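Local coordinates for protein Mono(ADP-ribosyl)transferase SpvB (Salmonella typhimurium, PDB 2GWM) that probably transfers ADP-ribose from NAD(+) to an arginine of host actin, through this C-terminal catalytic domain, and thereby blocks filament assembly, at residues T74-V79 and T112-A117; I119-L124 and I190-N195. All blocks are in the same frame, centred on the assembly; numbering follows the deposited sequence.

Both contacts meet at one mixed beta sheet of the ADP-ribosyltransferase domain, in which strand 78-83 lies at an edge and pairs with strand 122-127. Interaction 1 sits where that edge strand begins, against the loop that leaves strand 110-112; it is partly buried and has no direct hydrogen bond between its segments, relying on van der Waals packing and one water. Interaction 2 is a buried pairing of the inner strands 122-127 and 192-198 of the same sheet, held by backbone bonds, a polar cluster and aliphatic packing. Their centres lie about 16 Å apart, yet they touch where A117 CB packs on I123 CG2 at 3.9 Å.

Interaction 1: residues T74-V79 and T112-A117; sequences TDHRVV and TSPDKA
A single water is the one polar link between V78 and P114: it donates to V78 O at 2.6 Å and to P114 O at 2.9 Å. The same water lies in the plane of the H76 imidazole, at its edge. P114 CB meets that ring obliquely, 3.4 Å from H76 CD2, and I136 packs on both residues. A hydrogen bond between T74 OG1 and H76 ND1 (2.8 Å), in the ring plane, helps to hold the ring's rotation. Deeper in, V79 crosses T112 at about a right angle. With chi1 of V79 at -71°, CG2 falls between the backbone N and the carbonyl carbon, and this methyl packs on T112 OG1 at 3.4 Å. That hydroxyl is hydrogen-bonded to M149 O. S113 OG folds the chain around P114, accepting from D115 N at 2.9 Å (ST turn) and from K116 N (ST motif). T112 follows S111, a predicted active-site residue like nearby R81. Just beyond, S113 and Y80 bond through their backbones, but no direct hydrogen bond joins the two segments. Water, M149 and Y80 thus serve the polar groups, leaving V79 and P114 to make contact by packing.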
loop_
_atom_site.group_PDB
_atom_site.type_symbol
_atom_site.label_atom_id
_atom_site.label_comp_id
_atom_site.label_asym_id
_atom_site.label_seq_id
_atom_site.Cartn_x
_atom_site.Cartn_y
_atom_site.Cartn_z
ATOM N N THR A 74 14.745 8.509 -2.008
ATOM C CA THR A 74 14.697 9.680 -1.144
ATOM C C THR A 74 15.198 9.239 0.225
ATOM O O THR A 74 15.561 8.074 0.432
ATOM C CB THR A 74 13.263 10.255 -1.055
ATOM O OG1 THR A 74 12.345 9.187 -0.757
ATOM C CG2 THR A 74 12.874 10.924 -2.404
ATOM N N ASP A 75 15.290 10.192 1.125
ATOM C CA ASP A 75 15.890 9.960 2.437
ATOM C C ASP A 75 14.918 9.625 3.551
ATOM O O ASP A 75 15.307 9.653 4.726
ATOM C CB ASP A 75 16.716 11.204 2.845
ATOM C CG ASP A 75 18.025 11.319 2.087
ATOM O OD1 ASP A 75 18.433 10.365 1.374
ATOM O OD2 ASP A 75 18.705 12.368 2.234
ATOM N N HIS A 76 13.651 9.364 3.236
ATOM C CA HIS A 76 12.624 9.083 4.261
ATOM C C HIS A 76 12.979 7.902 5.111
ATOM O O HIS A 76 13.509 6.902 4.619
ATOM C CB HIS A 76 11.264 8.878 3.629
ATOM C CG HIS A 76 10.809 10.059 2.853
ATOM N ND1 HIS A 76 11.131 10.220 1.527
ATOM C CD2 HIS A 76 10.123 11.168 3.215
ATOM C CE1 HIS A 76 10.637 11.364 1.093
ATOM N NE2 HIS A 76 10.045 11.972 2.099
ATOM N N ARG A 77 12.740 8.065 6.420
ATOM C CA ARG A 77 13.021 6.992 7.379
ATOM C C ARG A 77 11.789 6.573 8.141
ATOM O O ARG A 77 11.877 5.669 8.971
ATOM C CB ARG A 77 14.129 7.376 8.342
ATOM C CG ARG A 77 15.496 7.508 7.670
ATOM C CD ARG A 77 16.113 6.200 7.067
ATOM N NE ARG A 77 16.312 5.163 8.087
ATOM C CZ ARG A 77 17.418 4.975 8.795
ATOM N NH1 ARG A 77 18.468 5.752 8.625
ATOM N NH2 ARG A 77 17.465 3.995 9.688
ATOM N N VAL A 78 10.634 7.149 7.797
ATOM C CA VAL A 78 9.356 6.744 8.340
ATOM C C VAL A 78 8.255 7.194 7.384
ATOM O O VAL A 78 8.346 8.221 6.730
ATOM C CB VAL A 78 9.174 7.342 9.769
ATOM C CG1 VAL A 78 9.119 8.881 9.714
ATOM C CG2 VAL A 78 7.991 6.735 10.489
ATOM N N VAL A 79 7.210 6.399 7.304
ATOM C CA VAL A 79 6.022 6.753 6.535
ATOM C C VAL A 79 4.798 6.281 7.312
ATOM O O VAL A 79 4.915 5.525 8.301
ATOM C CB VAL A 79 6.026 6.086 5.099
ATOM C CG1 VAL A 79 7.060 6.709 4.226
ATOM C CG2 VAL A 79 6.188 4.616 5.198
ATOM N N THR A 112 1.700 4.279 1.113
ATOM C CA THR A 112 1.987 4.986 2.375
ATOM C C THR A 112 2.189 6.474 2.051
ATOM O O THR A 112 2.294 6.842 0.899
ATOM C CB THR A 112 3.276 4.470 3.050
ATOM O OG1 THR A 112 4.441 4.876 2.317
ATOM C CG2 THR A 112 3.253 2.990 3.246
ATOM N N SER A 113 2.209 7.330 3.091
ATOM C CA SER A 113 2.527 8.736 2.911
ATOM C C SER A 113 3.727 9.136 3.746
ATOM O O SER A 113 3.798 8.714 4.907
ATOM C CB SER A 113 1.335 9.577 3.295
ATOM O OG SER A 113 1.768 10.924 3.438
ATOM N N PRO A 114 4.646 9.961 3.213
ATOM C CA PRO A 114 5.762 10.478 4.002
ATOM C C PRO A 114 5.328 11.563 4.920
ATOM O O PRO A 114 6.105 11.901 5.811
ATOM C CB PRO A 114 6.720 11.061 2.951
ATOM C CG PRO A 114 5.861 11.439 1.846
ATOM C CD PRO A 114 4.665 10.487 1.836
ATOM N N ASP A 115 4.104 12.087 4.724
ATOM C CA ASP A 115 3.703 13.396 5.297
ATOM C C ASP A 115 2.666 13.240 6.333
ATOM O O ASP A 115 2.701 13.967 7.317
ATOM C CB ASP A 115 3.092 14.312 4.223
ATOM C CG ASP A 115 4.112 14.863 3.259
ATOM O OD1 ASP A 115 5.343 14.646 3.436
ATOM O OD2 ASP A 115 3.655 15.551 2.325
ATOM N N LYS A 116 1.699 12.364 6.130
ATOM C CA LYS A 116 0.597 12.261 7.063
ATOM C C LYS A 116 -0.173 10.952 6.962
ATOM O O LYS A 116 -0.129 10.272 5.955
ATOM C CB LYS A 116 -0.337 13.425 6.808
ATOM C CG LYS A 116 -1.210 13.209 5.602
ATOM C CD LYS A 116 -2.120 14.400 5.404
ATOM C CE LYS A 116 -1.765 15.234 4.173
ATOM N NZ LYS A 116 -2.740 16.396 4.021
ATOM N N ALA A 117 -0.879 10.588 8.021
ATOM C CA ALA A 117 -1.822 9.454 7.907
ATOM C C ALA A 117 -3.246 9.965 7.879
ATOM O O ALA A 117 -3.605 10.895 8.605
ATOM C CB ALA A 117 -1.673 8.574 9.068
HETATM O O HOH W 1 8.672 10.829 6.494
#

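Interaction 2: residues I119-L124 and I190-N195; sequences INDTIL and IKRIIN
The guanidinium of R192 receives T122 OG1 and D121 OD1 at its edge, in its plane, while K191 CG lies 3.7 Å over one face, displaced to the margin of the group. R192 NH1 donates to T122 OG1 at 2.8 Å and forms a longer salt bridge (3.5 Å) with D121 OD1, carboxylate and guanidinium planes 88° apart. T122 OG1 in turn donates to D121 OD1, linking the three side chains. L85 N and D86 N also donate to that carboxylate, and D86 OD1 pairs with R192 NH2. R192 CG lies between its backbone N and carbonyl carbon (chi1 71°), and a bend at chi3 returns NH1 to the hydroxyl. These groups head a parallel strand pair in the central ADP-ribosyltransferase sheet, T122 paired with R192, I123 with I193 and L124 with I194. D121 O accepts from K191 N (2.7 Å) and R192 N; I123 N then donates to R192 O and I194 N to I123 O. T122 CG2 and L124 CD2 close on I194, the latter 3.8 Å from I194 CB. On the I123 side, I123 CG1 meets I190 CD1 and I119 CG2 touches I190 CG1; I190 also packs on F170 and L174 of helix 168-175.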
loop_
_atom_site.group_PDB
_atom_site.type_symbol
_atom_site.label_atom_id
_atom_site.label_comp_id
_atom_site.label_asym_id
_atom_site.label_seq_id
_atom_site.Cartn_x
_atom_site.Cartn_y
_atom_site.Cartn_z
ATOM N N ILE A 119 -6.767 9.467 9.070
ATOM C CA ILE A 119 -7.325 8.873 10.299
ATOM C C ILE A 119 -8.233 7.692 9.988
ATOM O O ILE A 119 -9.021 7.727 9.021
ATOM C CB ILE A 119 -8.051 9.944 11.059
ATOM C CG1 ILE A 119 -7.083 11.023 11.586
ATOM C CG2 ILE A 119 -8.907 9.321 12.212
ATOM C CD1 ILE A 119 -7.726 12.254 12.102
ATOM N N ASN A 120 -8.065 6.631 10.757
ATOM C CA ASN A 120 -8.847 5.443 10.704
ATOM C C ASN A 120 -8.713 4.730 12.045
ATOM O O ASN A 120 -8.072 5.263 12.954
ATOM C CB ASN A 120 -8.344 4.531 9.577
ATOM C CG ASN A 120 -9.427 3.774 8.895
ATOM O OD1 ASN A 120 -10.368 3.263 9.532
ATOM N ND2 ASN A 120 -9.313 3.671 7.526
ATOM N N ASP A 121 -9.306 3.553 12.187
ATOM C CA ASP A 121 -9.188 2.868 13.483
ATOM C C ASP A 121 -7.753 2.529 13.881
ATOM O O ASP A 121 -7.421 2.480 15.062
ATOM C CB ASP A 121 -10.162 1.689 13.653
ATOM C CG ASP A 121 -9.882 0.444 12.776
ATOM O OD1 ASP A 121 -8.712 0.021 12.693
ATOM O OD2 ASP A 121 -10.887 -0.128 12.207
ATOM N N THR A 122 -6.904 2.340 12.893
ATOM C CA THR A 122 -5.517 1.994 13.092
ATOM C C THR A 122 -4.615 2.965 12.343
ATOM O O THR A 122 -4.811 3.203 11.136
ATOM C CB THR A 122 -5.273 0.565 12.589
ATOM O OG1 THR A 122 -6.112 -0.327 13.273
ATOM C CG2 THR A 122 -3.850 0.169 12.765
ATOM N N ILE A 123 -3.618 3.512 13.003
ATOM C CA ILE A 123 -2.592 4.290 12.376
ATOM C C ILE A 123 -1.320 3.490 12.437
ATOM O O ILE A 123 -0.857 3.064 13.495
ATOM C CB ILE A 123 -2.327 5.635 13.100
ATOM C CG1 ILE A 123 -3.606 6.445 13.308
ATOM C CG2 ILE A 123 -1.298 6.478 12.359
ATOM C CD1 ILE A 123 -4.409 6.676 12.087
ATOM N N LEU A 124 -0.756 3.237 11.267
ATOM C CA LEU A 124 0.576 2.612 11.172
ATOM C C LEU A 124 1.667 3.652 11.058
ATOM O O LEU A 124 1.623 4.557 10.218
ATOM C CB LEU A 124 0.641 1.748 9.916
ATOM C CG LEU A 124 -0.418 0.702 9.788
ATOM C CD1 LEU A 124 -0.201 -0.153 8.523
ATOM C CD2 LEU A 124 -0.599 -0.175 10.978
ATOM N N ILE A 190 -9.751 6.743 16.505
ATOM C CA ILE A 190 -8.554 5.938 16.492
ATOM C C ILE A 190 -8.528 4.984 17.647
ATOM O O ILE A 190 -8.649 5.426 18.816
ATOM C CB ILE A 190 -7.272 6.799 16.463
ATOM C CG1 ILE A 190 -7.285 7.730 15.233
ATOM C CG2 ILE A 190 -6.012 5.961 16.493
ATOM C CD1 ILE A 190 -6.220 8.759 15.294
ATOM N N LYS A 191 -8.309 3.708 17.338
ATOM C CA LYS A 191 -8.241 2.686 18.343
ATOM C C LYS A 191 -6.825 2.312 18.738
ATOM O O LYS A 191 -6.539 1.954 19.880
ATOM C CB LYS A 191 -8.955 1.436 17.860
ATOM C CG LYS A 191 -9.083 0.358 18.906
ATOM C CD LYS A 191 -10.469 -0.290 18.740
ATOM C CE LYS A 191 -10.888 -1.047 19.964
ATOM N NZ LYS A 191 -10.159 -2.332 20.047
ATOM N N ARG A 192 -5.889 2.449 17.811
ATOM C CA ARG A 192 -4.537 2.028 18.064
ATOM C C ARG A 192 -3.574 2.645 17.079
ATOM O O ARG A 192 -3.931 3.023 15.948
ATOM C CB ARG A 192 -4.457 0.509 17.998
ATOM C CG ARG A 192 -4.621 0.042 16.555
ATOM C CD ARG A 192 -4.676 -1.469 16.460
ATOM N NE ARG A 192 -5.816 -2.115 17.118
ATOM C CZ ARG A 192 -7.057 -2.161 16.640
ATOM N NH1 ARG A 192 -7.355 -1.511 15.524
ATOM N NH2 ARG A 192 -8.030 -2.816 17.306
ATOM N N ILE A 193 -2.350 2.763 17.537
ATOM C CA ILE A 193 -1.170 2.979 16.732
ATOM C C ILE A 193 -0.373 1.716 16.737
ATOM O O ILE A 193 -0.148 1.118 17.773
ATOM C CB ILE A 193 -0.296 4.193 17.268
ATOM C CG1 ILE A 193 -1.108 5.477 17.333
ATOM C CG2 ILE A 193 1.024 4.335 16.462
ATOM C CD1 ILE A 193 -0.465 6.492 18.264
ATOM N N ILE A 194 0.119 1.349 15.547
ATOM C CA ILE A 194 0.997 0.218 15.425
ATOM C C ILE A 194 2.278 0.763 14.859
ATOM O O ILE A 194 2.318 1.303 13.772
ATOM C CB ILE A 194 0.473 -0.889 14.536
ATOM C CG1 ILE A 194 -0.895 -1.339 14.994
ATOM C CG2 ILE A 194 1.463 -2.061 14.562
ATOM C CD1 ILE A 194 -1.504 -2.431 14.142
ATOM N N ASN A 195 3.357 0.586 15.630
ATOM C CA ASN A 195 4.724 0.947 15.245
ATOM C C ASN A 195 5.333 -0.283 14.586
ATOM O O ASN A 195 5.447 -1.342 15.207
ATOM C CB ASN A 195 5.532 1.390 16.466
ATOM C CG ASN A 195 4.944 2.583 17.135
ATOM O OD1 ASN A 195 4.555 2.536 18.353
ATOM N ND2 ASN A 195 4.929 3.677 16.414
#